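Local coordinates for protein glycosyl hydrolase, family 38 (Enterococcus faecalis, PDB 5KBP) that probably hydrolyses alpha-mannosidic linkages as a metal-dependent glycoside hydrolase of family 38, and forms a two-chain assembly, at residues A[94-99]-A[282-287]; A[320-325]-A[342-347]; A[560-565]-A[661-666]; A[622-627]-A[754-759]. All blocks are in the same frame, centred on the assembly; numbering follows the deposited sequence.

Interaction 1. Residues A[94-99]-A[282-287]; sequences DDFLIS and TGELTS
The ring of Phe96 meets the carboxylate of Glu284 obliquely, its plane 83° from that of the carboxylate. The ring atoms that touch are CE1 and CZ: Phe96 CE1 lies 3.5 Å from Glu284 OE2, while Phe96 CZ comes to 4.1 Å from Glu284 CG, so the aliphatic stem of the glutamate takes part as well. Thr286 grazes the same end of the ring, with its OG1 4.5 Å from Phe96 CZ. His714 meets the ring with its plane turned by about 20°. The contact joins two loops of the family 38 N-terminal domain, one leading into helix 100-117 and the other following the edge strand 280-282. Glu284 spans the gap with CG, CD and the carboxylate in an extended run (chi2 -179°), which carries OE2 both to the ring and into a salt bridge with Arg698 of strand 695-699 in the C-terminal domain, joining the two domains. In 94-99 an Asx motif closes the turn, Asp94 OD1 accepting from Leu97 N at 2.9 Å. The backbone O of Phe96 is held in turn by Gln716 NE2, and Ser99 caps helix 100-117 at its N-terminus.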
loop_
_atom_site.group_PDB
_atom_site.type_symbol
_atom_site.label_atom_id
_atom_site.label_comp_id
_atom_site.label_asym_id
_atom_site.label_seq_id
_atom_site.Cartn_x
_atom_site.Cartn_y
_atom_site.Cartn_z
ATOM N N ASP A 94 -16.949 9.800 -6.345
ATOM C CA ASP A 94 -17.080 11.150 -6.870
ATOM C C ASP A 94 -17.437 11.050 -8.347
ATOM O O ASP A 94 -16.776 10.329 -9.102
ATOM C CB ASP A 94 -15.790 11.947 -6.685
ATOM C CG ASP A 94 -15.907 13.368 -7.207
ATOM O OD1 ASP A 94 -15.719 13.574 -8.424
ATOM O OD2 ASP A 94 -16.195 14.277 -6.401
ATOM N N ASP A 95 -18.482 11.770 -8.754
ATOM C CA ASP A 95 -19.019 11.599 -10.101
ATOM C C ASP A 95 -18.029 12.059 -11.165
ATOM O O ASP A 95 -17.703 11.307 -12.090
ATOM C CB ASP A 95 -20.344 12.348 -10.235
ATOM C CG ASP A 95 -21.525 11.534 -9.740
ATOM O OD1 ASP A 95 -21.366 10.308 -9.564
ATOM O OD2 ASP A 95 -22.613 12.114 -9.538
ATOM N N PHE A 96 -17.531 13.290 -11.046
ATOM C CA PHE A 96 -16.763 13.895 -12.127
ATOM C C PHE A 96 -15.305 13.453 -12.164
ATOM O O PHE A 96 -14.676 13.548 -13.224
ATOM C CB PHE A 96 -16.827 15.421 -12.024
ATOM C CG PHE A 96 -18.198 15.988 -12.249
ATOM C CD1 PHE A 96 -18.750 16.014 -13.520
ATOM C CD2 PHE A 96 -18.934 16.503 -11.194
ATOM C CE1 PHE A 96 -20.011 16.536 -13.735
ATOM C CE2 PHE A 96 -20.197 17.029 -11.402
ATOM C CZ PHE A 96 -20.735 17.045 -12.674
ATOM N N LEU A 97 -14.752 12.974 -11.053
ATOM C CA LEU A 97 -13.324 12.693 -10.979
ATOM C C LEU A 97 -12.957 11.266 -11.369
ATOM O O LEU A 97 -11.771 10.922 -11.337
ATOM C CB LEU A 97 -12.798 12.996 -9.573
ATOM C CG LEU A 97 -12.676 14.486 -9.254
ATOM C CD1 LEU A 97 -12.082 14.698 -7.873
ATOM C CD2 LEU A 97 -11.834 15.173 -10.315
ATOM N N ILE A 98 -13.926 10.429 -11.732
ATOM C CA ILE A 98 -13.633 9.099 -12.246
ATOM C C ILE A 98 -14.179 8.996 -13.664
ATOM O O ILE A 98 -15.070 9.746 -14.071
ATOM C CB ILE A 98 -14.200 7.974 -11.355
ATOM C CG1 ILE A 98 -15.724 7.916 -11.449
ATOM C CG2 ILE A 98 -13.763 8.170 -9.913
ATOM C CD1 ILE A 98 -16.323 6.743 -10.705
ATOM N N SER A 99 -13.627 8.050 -14.419
ATOM C CA SER A 99 -13.953 7.933 -15.833
ATOM C C SER A 99 -15.413 7.536 -16.028
ATOM O O SER A 99 -16.103 7.102 -15.100
ATOM C CB SER A 99 -13.040 6.912 -16.515
ATOM O OG SER A 99 -13.263 5.608 -16.008
ATOM N N THR A 282 -32.787 19.777 -14.703
ATOM C CA THR A 282 -32.237 19.232 -15.937
ATOM C C THR A 282 -30.723 19.374 -15.946
ATOM O O THR A 282 -30.195 20.467 -15.716
ATOM C CB THR A 282 -32.830 19.932 -17.166
ATOM O OG1 THR A 282 -34.248 19.745 -17.187
ATOM C CG2 THR A 282 -32.224 19.363 -18.442
ATOM N N GLY A 283 -30.032 18.266 -16.215
ATOM C CA GLY A 283 -28.599 18.315 -16.449
ATOM C C GLY A 283 -27.767 18.260 -15.177
ATOM O O GLY A 283 -28.145 17.651 -14.175
ATOM N N GLU A 284 -26.607 18.913 -15.231
ATOM C CA GLU A 284 -25.673 18.903 -14.114
ATOM C C GLU A 284 -26.271 19.596 -12.897
ATOM O O GLU A 284 -27.057 20.542 -13.010
ATOM C CB GLU A 284 -24.364 19.596 -14.503
ATOM C CG GLU A 284 -23.406 18.767 -15.341
ATOM C CD GLU A 284 -22.128 19.521 -15.656
ATOM O OE1 GLU A 284 -22.132 20.765 -15.535
ATOM O OE2 GLU A 284 -21.122 18.877 -16.018
ATOM N N LEU A 285 -25.872 19.121 -11.721
ATOM C CA LEU A 285 -26.198 19.743 -10.442
ATOM C C LEU A 285 -24.868 20.074 -9.774
ATOM O O LEU A 285 -24.355 19.295 -8.968
ATOM C CB LEU A 285 -27.060 18.829 -9.571
ATOM C CG LEU A 285 -28.319 18.245 -10.214
ATOM C CD1 LEU A 285 -29.091 17.406 -9.209
ATOM C CD2 LEU A 285 -29.197 19.344 -10.791
ATOM N N THR A 286 -24.303 21.229 -10.123
ATOM C CA THR A 286 -22.982 21.633 -9.659
ATOM C C THR A 286 -23.046 22.851 -8.738
ATOM O O THR A 286 -22.082 23.614 -8.643
ATOM C CB THR A 286 -22.066 21.915 -10.849
ATOM O OG1 THR A 286 -22.462 21.099 -11.959
ATOM C CG2 THR A 286 -20.617 21.598 -10.500
ATOM N N SER A 287 -24.177 23.037 -8.053
ATOM C CA SER A 287 -24.379 24.170 -7.149
ATOM C C SER A 287 -24.155 25.498 -7.870
ATOM O O SER A 287 -23.506 26.408 -7.348
ATOM C CB SER A 287 -23.479 24.062 -5.915
ATOM O OG SER A 287 -23.654 22.817 -5.262
#

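Interaction 2. Residues A[320-325]-A[342-347]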
loop_
_atom_site.group_PDB
_atom_site.type_symbol
_atom_site.label_atom_id
_atom_site.label_comp_id
_atom_site.label_asym_id
_atom_site.label_seq_id
_atom_site.Cartn_x
_atom_site.Cartn_y
_atom_site.Cartn_z
ATOM N N ILE A 320 -6.978 -0.700 -23.002
ATOM C CA ILE A 320 -5.828 -1.525 -23.357
ATOM C C ILE A 320 -6.128 -2.987 -23.051
ATOM O O ILE A 320 -6.280 -3.807 -23.964
ATOM C CB ILE A 320 -4.555 -1.070 -22.620
ATOM C CG1 ILE A 320 -4.319 0.430 -22.811
ATOM C CG2 ILE A 320 -3.353 -1.857 -23.116
ATOM C CD1 ILE A 320 -4.046 0.829 -24.239
ATOM N N ALA A 321 -6.222 -3.317 -21.759
ATOM C CA ALA A 321 -6.309 -4.714 -21.342
ATOM C C ALA A 321 -7.591 -5.372 -21.842
ATOM O O ALA A 321 -7.552 -6.448 -22.449
ATOM C CB ALA A 321 -6.212 -4.811 -19.820
ATOM N N GLU A 322 -8.738 -4.742 -21.590
ATOM C CA GLU A 322 -10.010 -5.344 -21.987
ATOM C C GLU A 322 -10.155 -5.498 -23.497
ATOM O O GLU A 322 -10.563 -6.586 -23.942
ATOM C CB GLU A 322 -11.171 -4.542 -21.388
ATOM C CG GLU A 322 -11.353 -4.736 -19.892
ATOM C CD GLU A 322 -12.585 -4.034 -19.357
ATOM O OE1 GLU A 322 -13.200 -3.254 -20.113
ATOM O OE2 GLU A 322 -12.939 -4.266 -18.182
ATOM N N PRO A 323 -9.866 -4.489 -24.334
ATOM C CA PRO A 323 -9.977 -4.721 -25.786
ATOM C C PRO A 323 -9.033 -5.796 -26.297
ATOM O O PRO A 323 -9.418 -6.595 -27.162
ATOM C CB PRO A 323 -9.652 -3.345 -26.385
ATOM C CG PRO A 323 -9.958 -2.376 -25.297
ATOM C CD PRO A 323 -9.566 -3.076 -24.036
ATOM N N LEU A 324 -7.801 -5.840 -25.785
ATOM C CA LEU A 324 -6.867 -6.882 -26.202
ATOM C C LEU A 324 -7.333 -8.258 -25.739
ATOM O O LEU A 324 -7.246 -9.235 -26.493
ATOM C CB LEU A 324 -5.468 -6.579 -25.667
ATOM C CG LEU A 324 -4.705 -5.446 -26.356
ATOM C CD1 LEU A 324 -3.423 -5.128 -25.598
ATOM C CD2 LEU A 324 -4.402 -5.804 -27.801
ATOM N N ALA A 325 -7.833 -8.353 -24.504
ATOM C CA ALA A 325 -8.339 -9.629 -24.013
ATOM C C ALA A 325 -9.608 -10.049 -24.743
ATOM O O ALA A 325 -9.844 -11.248 -24.928
ATOM C CB ALA A 325 -8.591 -9.554 -22.507
ATOM N N TYR A 342 -10.999 -8.467 -10.131
ATOM C CA TYR A 342 -10.063 -8.146 -9.059
ATOM C C TYR A 342 -9.364 -6.816 -9.316
ATOM O O TYR A 342 -9.115 -6.048 -8.380
ATOM C CB TYR A 342 -9.046 -9.278 -8.906
ATOM C CG TYR A 342 -7.939 -9.014 -7.914
ATOM C CD1 TYR A 342 -8.133 -9.224 -6.555
ATOM C CD2 TYR A 342 -6.691 -8.579 -8.339
ATOM C CE1 TYR A 342 -7.118 -8.990 -5.645
ATOM C CE2 TYR A 342 -5.671 -8.343 -7.437
ATOM C CZ TYR A 342 -5.889 -8.551 -6.091
ATOM O OH TYR A 342 -4.875 -8.317 -5.191
ATOM N N ALA A 343 -9.034 -6.530 -10.579
ATOM C CA ALA A 343 -8.384 -5.264 -10.901
ATOM C C ALA A 343 -9.347 -4.093 -10.751
ATOM O O ALA A 343 -8.960 -3.019 -10.274
ATOM C CB ALA A 343 -7.813 -5.311 -12.318
ATOM N N TRP A 344 -10.606 -4.277 -11.158
ATOM C CA TRP A 344 -11.567 -3.180 -11.098
ATOM C C TRP A 344 -11.934 -2.838 -9.659
ATOM O O TRP A 344 -12.016 -1.657 -9.300
ATOM C CB TRP A 344 -12.815 -3.529 -11.907
ATOM C CG TRP A 344 -12.694 -3.148 -13.343
ATOM C CD1 TRP A 344 -12.512 -3.984 -14.405
ATOM C CD2 TRP A 344 -12.725 -1.820 -13.877
ATOM N NE1 TRP A 344 -12.438 -3.259 -15.570
ATOM C CE2 TRP A 344 -12.565 -1.928 -15.273
ATOM C CE3 TRP A 344 -12.878 -0.552 -13.312
ATOM C CZ2 TRP A 344 -12.553 -0.814 -16.109
ATOM C CZ3 TRP A 344 -12.865 0.550 -14.143
ATOM C CH2 TRP A 344 -12.705 0.412 -15.526
ATOM N N LYS A 345 -12.167 -3.854 -8.824
ATOM C CA LYS A 345 -12.454 -3.597 -7.417
ATOM C C LYS A 345 -11.287 -2.895 -6.739
ATOM O O LYS A 345 -11.487 -1.984 -5.928
ATOM C CB LYS A 345 -12.787 -4.903 -6.698
ATOM C CG LYS A 345 -14.143 -5.482 -7.064
ATOM C CD LYS A 345 -14.382 -6.815 -6.374
ATOM C CE LYS A 345 -15.736 -7.392 -6.753
ATOM N NZ LYS A 345 -15.874 -8.811 -6.322
ATOM N N THR A 346 -10.057 -3.302 -7.065
ATOM C CA THR A 346 -8.885 -2.625 -6.521
ATOM C C THR A 346 -8.855 -1.160 -6.938
ATOM O O THR A 346 -8.521 -0.283 -6.132
ATOM C CB THR A 346 -7.610 -3.339 -6.976
ATOM O OG1 THR A 346 -7.627 -4.696 -6.514
ATOM C CG2 THR A 346 -6.374 -2.635 -6.428
ATOM N N LEU A 347 -9.215 -0.873 -8.191
ATOM C CA LEU A 347 -9.231 0.512 -8.651
ATOM C C LEU A 347 -10.402 1.281 -8.051
ATOM O O LEU A 347 -10.254 2.451 -7.676
ATOM C CB LEU A 347 -9.285 0.563 -10.178
ATOM C CG LEU A 347 -9.347 1.967 -10.782
ATOM C CD1 LEU A 347 -8.114 2.773 -10.398
ATOM C CD2 LEU A 347 -9.508 1.905 -12.293
#
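Trp344 presents the pyrrole edge of its indole to the carboxylate of Glu322, and NE1 donates a hydrogen bond to Glu322 OE2 at 2.8 Å. This is a buried helix-to-helix contact within the alpha-mannosidase middle domain, between helix 304-332 and helix 337-348, and the two side chains alone bridge the segments. They cross at about a right angle. The N-H...O angle is 153°, and OE2 sits near the plane of the indole but tilted 17° out of it, while the hydrogen arrives from above the carboxylate plane. Glu322 reaches across because its CG stands beside the backbone N, anti to the carbonyl carbon, and the chain runs on extended from there (chi2 -175°). OE2 has a second partner in Arg105 of helix 100-117, to which it forms a salt bridge; the buried oxygen is thus gripped by a neutral and a charged donor, an arrangement that would probably stabilise its negative charge. Trp344 also packs on Ser102, Arg105 and Ile109, so helix 100-117 lies against both partners. On the far side of helix 337-348, Tyr342 OH is hydrogen-bonded to Glu26 of the second subunit. Tyr342 O accepts from both Thr346 N, at 3.2 Å, and Thr346 OG1, at 2.7 Å, while that same OG1 lies 4.1 Å above the plane of the Tyr342 ring, over its centre.

Interaction 3. Residues A[560-565]-A[661-666]; sequences LTFEDT and FETTIN
Leu560 has left-handed backbone angles and, with Thr561, faces Leu677 in a G1 beta bulge, an unusual place for a leucine whose side chain crosses to another sheet. With CG anti to the backbone N (chi1 -163°), its methyl CD1 is laid over one face of the Phe661 ring. This is a CH-pi contact: Leu560 CD1 is 4.1 Å from the centroid of the Phe661 ring and only 12° off the ring normal. The second methyl stays on the same side of the ring, displaced outward beyond its CD1-CE1 bond, with Leu560 CD2 4.1 Å from Phe661 CD1. The two side chains slide past one another in opposite directions.

The next inward-pointing pair, Phe562 and Thr663, approach from opposite directions, the hydroxyl arriving at the ring edge. Phe562 CZ lies 3.6 Å from Thr663 OG1, which sits near the ring plane. The threonine methyl lines the same end, Thr663 CG2 lying 4.0 Å from Phe562 CE1. Thr663 OG1, a buried polar atom, is hydrogen-bonded to Tyr778 OH and to Thr648 OG1.

Four buried side chains therefore join facing layers of the beta-sandwich of the C-terminal domain, as in galactose mutarotase-like folds, and no hydrogen bond joins 560-565 to 661-666. Strand 555-566 pairs with strand 672-679 in one sheet, and strand 659-667 runs between strands 641-653 and 772-783 in the other; Tyr778 of strand 772-783 packs on Leu560 and Phe562, and its ring also meets that of Phe661.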
loop_
_atom_site.group_PDB
_atom_site.type_symbol
_atom_site.label_atom_id
_atom_site.label_comp_id
_atom_site.label_asym_id
_atom_site.label_seq_id
_atom_site.Cartn_x
_atom_site.Cartn_y
_atom_site.Cartn_z
ATOM N N LEU A 560 0.141 28.889 -24.027
ATOM C CA LEU A 560 1.098 28.193 -23.164
ATOM C C LEU A 560 1.827 29.177 -22.249
ATOM O O LEU A 560 3.058 29.215 -22.185
ATOM C CB LEU A 560 2.089 27.364 -23.990
ATOM C CG LEU A 560 2.880 26.277 -23.259
ATOM C CD1 LEU A 560 1.962 25.139 -22.844
ATOM C CD2 LEU A 560 4.031 25.769 -24.118
ATOM N N THR A 561 1.049 29.988 -21.538
ATOM C CA THR A 561 1.572 30.908 -20.537
ATOM C C THR A 561 1.303 30.338 -19.151
ATOM O O THR A 561 0.178 29.921 -18.855
ATOM C CB THR A 561 0.938 32.294 -20.675
ATOM O OG1 THR A 561 1.325 32.877 -21.926
ATOM C CG2 THR A 561 1.382 33.205 -19.539
ATOM N N PHE A 562 2.332 30.317 -18.310
ATOM C CA PHE A 562 2.240 29.737 -16.978
ATOM C C PHE A 562 1.992 30.823 -15.939
ATOM O O PHE A 562 2.536 31.927 -16.033
ATOM C CB PHE A 562 3.510 28.954 -16.641
ATOM C CG PHE A 562 3.744 27.777 -17.544
ATOM C CD1 PHE A 562 3.056 26.591 -17.346
ATOM C CD2 PHE A 562 4.642 27.859 -18.594
ATOM C CE1 PHE A 562 3.264 25.507 -18.179
ATOM C CE2 PHE A 562 4.854 26.778 -19.429
ATOM C CZ PHE A 562 4.163 25.601 -19.221
ATOM N N GLU A 563 1.166 30.497 -14.947
ATOM C CA GLU A 563 0.756 31.444 -13.920
ATOM C C GLU A 563 0.752 30.744 -12.572
ATOM O O GLU A 563 0.119 29.695 -12.418
ATOM C CB GLU A 563 -0.634 32.014 -14.221
ATOM C CG GLU A 563 -1.176 32.951 -13.156
ATOM C CD GLU A 563 -2.686 33.076 -13.211
ATOM O OE1 GLU A 563 -3.377 32.176 -12.688
ATOM O OE2 GLU A 563 -3.181 34.067 -13.786
ATOM N N ASP A 564 1.453 31.323 -11.601
ATOM C CA ASP A 564 1.516 30.783 -10.250
ATOM C C ASP A 564 1.002 31.824 -9.268
ATOM O O ASP A 564 1.421 32.987 -9.309
ATOM C CB ASP A 564 2.941 30.367 -9.880
ATOM C CG ASP A 564 3.023 29.748 -8.497
ATOM O OD1 ASP A 564 2.798 28.525 -8.376
ATOM O OD2 ASP A 564 3.310 30.483 -7.529
ATOM N N THR A 565 0.087 31.406 -8.398
ATOM C CA THR A 565 -0.434 32.246 -7.333
ATOM C C THR A 565 -0.374 31.478 -6.022
ATOM O O THR A 565 -0.210 30.257 -6.002
ATOM C CB THR A 565 -1.881 32.692 -7.601
ATOM O OG1 THR A 565 -2.758 31.567 -7.486
ATOM C CG2 THR A 565 -2.016 33.290 -8.993
ATOM N N PHE A 661 2.004 18.824 -25.515
ATOM C CA PHE A 661 2.825 19.479 -24.508
ATOM C C PHE A 661 3.177 18.494 -23.402
ATOM O O PHE A 661 2.392 17.600 -23.070
ATOM C CB PHE A 661 2.110 20.691 -23.902
ATOM C CG PHE A 661 1.574 21.649 -24.922
ATOM C CD1 PHE A 661 2.435 22.352 -25.748
ATOM C CD2 PHE A 661 0.211 21.856 -25.050
ATOM C CE1 PHE A 661 1.944 23.237 -26.688
ATOM C CE2 PHE A 661 -0.285 22.741 -25.988
ATOM C CZ PHE A 661 0.583 23.433 -26.808
ATOM N N GLU A 662 4.366 18.670 -22.830
ATOM C CA GLU A 662 4.830 17.846 -21.713
ATOM C C GLU A 662 5.640 18.749 -20.789
ATOM O O GLU A 662 6.817 19.016 -21.050
ATOM C CB GLU A 662 5.654 16.660 -22.201
ATOM C CG GLU A 662 5.448 15.392 -21.387
ATOM C CD GLU A 662 6.271 14.226 -21.895
ATOM O OE1 GLU A 662 7.394 14.023 -21.390
ATOM O OE2 GLU A 662 5.797 13.514 -22.804
ATOM N N THR A 663 5.009 19.220 -19.719
ATOM C CA THR A 663 5.637 20.132 -18.773
ATOM C C THR A 663 6.128 19.355 -17.559
ATOM O O THR A 663 5.373 18.576 -16.969
ATOM C CB THR A 663 4.658 21.226 -18.340
ATOM O OG1 THR A 663 4.251 21.990 -19.482
ATOM C CG2 THR A 663 5.304 22.148 -17.319
ATOM N N THR A 664 7.390 19.566 -17.191
ATOM C CA THR A 664 8.002 18.903 -16.049
ATOM C C THR A 664 8.547 19.941 -15.078
ATOM O O THR A 664 9.182 20.917 -15.488
ATOM C CB THR A 664 9.133 17.963 -16.480
ATOM O OG1 THR A 664 10.128 18.706 -17.195
ATOM C CG2 THR A 664 8.597 16.855 -17.369
ATOM N N ILE A 665 8.292 19.727 -13.785
ATOM C CA ILE A 665 8.773 20.608 -12.728
ATOM C C ILE A 665 9.297 19.758 -11.578
ATOM O O ILE A 665 8.945 18.586 -11.426
ATOM C CB ILE A 665 7.678 21.569 -12.205
ATOM C CG1 ILE A 665 6.556 20.781 -11.525
ATOM C CG2 ILE A 665 7.122 22.432 -13.330
ATOM C CD1 ILE A 665 5.540 21.645 -10.808
ATOM N N ASN A 666 10.151 20.371 -10.762
ATOM C CA ASN A 666 10.594 19.803 -9.492
ATOM C C ASN A 666 10.011 20.684 -8.391
ATOM O O ASN A 666 10.661 21.600 -7.884
ATOM C CB ASN A 666 12.118 19.721 -9.415
ATOM C CG ASN A 666 12.600 19.110 -8.114
ATOM O OD1 ASN A 666 11.871 18.366 -7.458
ATOM N ND2 ASN A 666 13.833 19.422 -7.736
#

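Interaction 4. Residues A[622-627]-A[754-759]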
loop_
_atom_site.group_PDB
_atom_site.type_symbol
_atom_site.label_atom_id
_atom_site.label_comp_id
_atom_site.label_asym_id
_atom_site.label_seq_id
_atom_site.Cartn_x
_atom_site.Cartn_y
_atom_site.Cartn_z
ATOM N N GLU A 622 -0.863 29.234 12.119
ATOM C CA GLU A 622 -1.758 29.598 13.213
ATOM C C GLU A 622 -3.207 29.657 12.749
ATOM O O GLU A 622 -4.118 29.258 13.483
ATOM C CB GLU A 622 -1.334 30.938 13.816
ATOM C CG GLU A 622 -0.094 30.854 14.681
ATOM C CD GLU A 622 -0.317 30.033 15.934
ATOM O OE1 GLU A 622 -1.204 30.395 16.738
ATOM O OE2 GLU A 622 0.391 29.021 16.114
ATOM N N GLU A 623 -3.442 30.152 11.531
ATOM C CA GLU A 623 -4.807 30.221 11.020
ATOM C C GLU A 623 -5.357 28.840 10.693
ATOM O O GLU A 623 -6.579 28.647 10.694
ATOM C CB GLU A 623 -4.861 31.126 9.790
ATOM C CG GLU A 623 -4.442 32.564 10.070
ATOM C CD GLU A 623 -4.615 33.475 8.874
ATOM O OE1 GLU A 623 -5.252 34.538 9.027
ATOM O OE2 GLU A 623 -4.113 33.132 7.783
ATOM N N GLN A 624 -4.481 27.871 10.420
ATOM C CA GLN A 624 -4.920 26.496 10.217
ATOM C C GLN A 624 -5.189 25.795 11.544
ATOM O O GLN A 624 -6.194 25.089 11.681
ATOM C CB GLN A 624 -3.874 25.722 9.416
ATOM C CG GLN A 624 -3.673 26.221 7.997
ATOM C CD GLN A 624 -2.465 25.595 7.333
ATOM O OE1 GLN A 624 -1.522 25.177 8.007
ATOM N NE2 GLN A 624 -2.487 25.523 6.009
ATOM N N LYS A 625 -4.303 25.975 12.526
ATOM C CA LYS A 625 -4.475 25.309 13.814
ATOM C C LYS A 625 -5.721 25.806 14.536
ATOM O O LYS A 625 -6.423 25.025 15.189
ATOM C CB LYS A 625 -3.234 25.516 14.685
ATOM C CG LYS A 625 -1.999 24.775 14.201
ATOM C CD LYS A 625 -0.837 24.962 15.163
ATOM C CE LYS A 625 0.360 24.117 14.762
ATOM N NZ LYS A 625 1.496 24.285 15.711
ATOM N N ALA A 626 -6.011 27.101 14.434
ATOM C CA ALA A 626 -7.192 27.673 15.065
ATOM C C ALA A 626 -8.470 27.409 14.282
ATOM O O ALA A 626 -9.545 27.819 14.734
ATOM C CB ALA A 626 -7.008 29.181 15.257
ATOM N N VAL A 627 -8.378 26.729 13.138
ATOM C CA VAL A 627 -9.514 26.461 12.258
ATOM C C VAL A 627 -10.231 27.771 11.950
ATOM O O VAL A 627 -11.445 27.897 12.149
ATOM C CB VAL A 627 -10.471 25.420 12.870
ATOM C CG1 VAL A 627 -11.395 24.845 11.798
ATOM C CG2 VAL A 627 -9.682 24.306 13.546
ATOM N N VAL A 754 -1.422 22.504 -0.872
ATOM C CA VAL A 754 -1.950 23.012 0.386
ATOM C C VAL A 754 -1.374 22.176 1.523
ATOM O O VAL A 754 -0.709 21.164 1.306
ATOM C CB VAL A 754 -3.490 22.996 0.424
ATOM C CG1 VAL A 754 -4.049 24.056 -0.513
ATOM C CG2 VAL A 754 -4.010 21.617 0.046
ATOM N N GLY A 755 -1.643 22.612 2.752
ATOM C CA GLY A 755 -1.037 21.975 3.907
ATOM C C GLY A 755 -1.993 21.347 4.902
ATOM O O GLY A 755 -1.553 20.709 5.864
ATOM N N GLU A 756 -3.298 21.512 4.695
ATOM C CA GLU A 756 -4.289 20.992 5.627
ATOM C C GLU A 756 -5.434 20.344 4.865
ATOM O O GLU A 756 -5.700 20.674 3.707
ATOM C CB GLU A 756 -4.847 22.091 6.542
ATOM C CG GLU A 756 -5.589 23.190 5.800
ATOM C CD GLU A 756 -6.455 24.028 6.717
ATOM O OE1 GLU A 756 -6.636 23.634 7.889
ATOM O OE2 GLU A 756 -6.958 25.078 6.266
ATOM N N LEU A 757 -6.112 19.409 5.538
ATOM C CA LEU A 757 -7.300 18.787 4.962
ATOM C C LEU A 757 -8.446 19.786 4.875
ATOM O O LEU A 757 -9.017 20.001 3.800
ATOM C CB LEU A 757 -7.700 17.564 5.793
ATOM C CG LEU A 757 -8.875 16.675 5.357
ATOM C CD1 LEU A 757 -8.667 15.262 5.868
ATOM C CD2 LEU A 757 -10.224 17.203 5.843
ATOM N N GLY A 758 -8.796 20.407 6.001
ATOM C CA GLY A 758 -9.872 21.377 6.046
ATOM C C GLY A 758 -11.137 20.847 6.691
ATOM O O GLY A 758 -11.078 20.051 7.634
ATOM N N ASP A 759 -12.288 21.302 6.195
ATOM C CA ASP A 759 -13.612 20.807 6.588
ATOM C C ASP A 759 -13.824 21.067 8.076
ATOM O O ASP A 759 -13.698 22.228 8.501
ATOM C CB ASP A 759 -13.744 19.348 6.141
ATOM C CG ASP A 759 -15.187 18.885 6.082
ATOM O OD1 ASP A 759 -15.844 19.114 5.044
ATOM O OD2 ASP A 759 -15.668 18.293 7.071
#
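The carboxylate of Glu756 forms a salt bridge through OE2 with Arg633, and across the contact it lies on the aliphatic part of Gln624. Glu756 CD is 3.8 Å from Gln624 CG, and Glu756 OE1 is 3.8 Å from Gln624 CB, so the charged group rests on methylene carbons while the arginine supplies its polar partner. The two side chains run obliquely to each other, their amide and carboxylate planes 37° apart. Gln624 NE2 in turn passes along the stem of the glutamate, 3.9 Å from Glu756 CG. Gln624 NE2 ends 4.3 Å from Gly755 C. No hydrogen bond joins the segments; the interface is van der Waals packing between two extended polar side chains. Glu756 attains this position with CG between its backbone N and carbonyl carbon (chi1 63°), which turns the carboxylate toward the helix.

Gln624 lies in the last turn of the short helix 619-625, which ends in a Schellman motif, Val627 having positive phi and two bonds running back into the last turn. The helix lies between strands 601-613 and 641-653 along the chain and is set against the loop that follows strand 745-753, where Glu756 shares backbone hydrogen bonding with Glu571. Tyr762 of that same loop touches Gln624, while Tyr440 and Met486 of the second subunit pack on Ala626 and Val627 at the end of the helix.

Overall arrangement
The four contacts are spread through three of the family regions of one chain and do not touch each other. Interactions 1 and 2 come closest, with nearest atoms about 5 Å apart and centres 24 Å; both border helix 100-117, which Ser99 caps and whose Arg105 bonds Glu322. Interactions 3 and 4 belong to the C-terminal domain, and their segments alternate along the chain; centres lie 27 Å apart and nearest atoms about 9 Å. Arg698, bonded to Glu284, ties interaction 1 to that domain. Interactions 2 and 4, centres 38 Å apart, both border the second subunit. All four lie away from Phe253 and Tyr256, which bind calcium in this protein, though not in this chain.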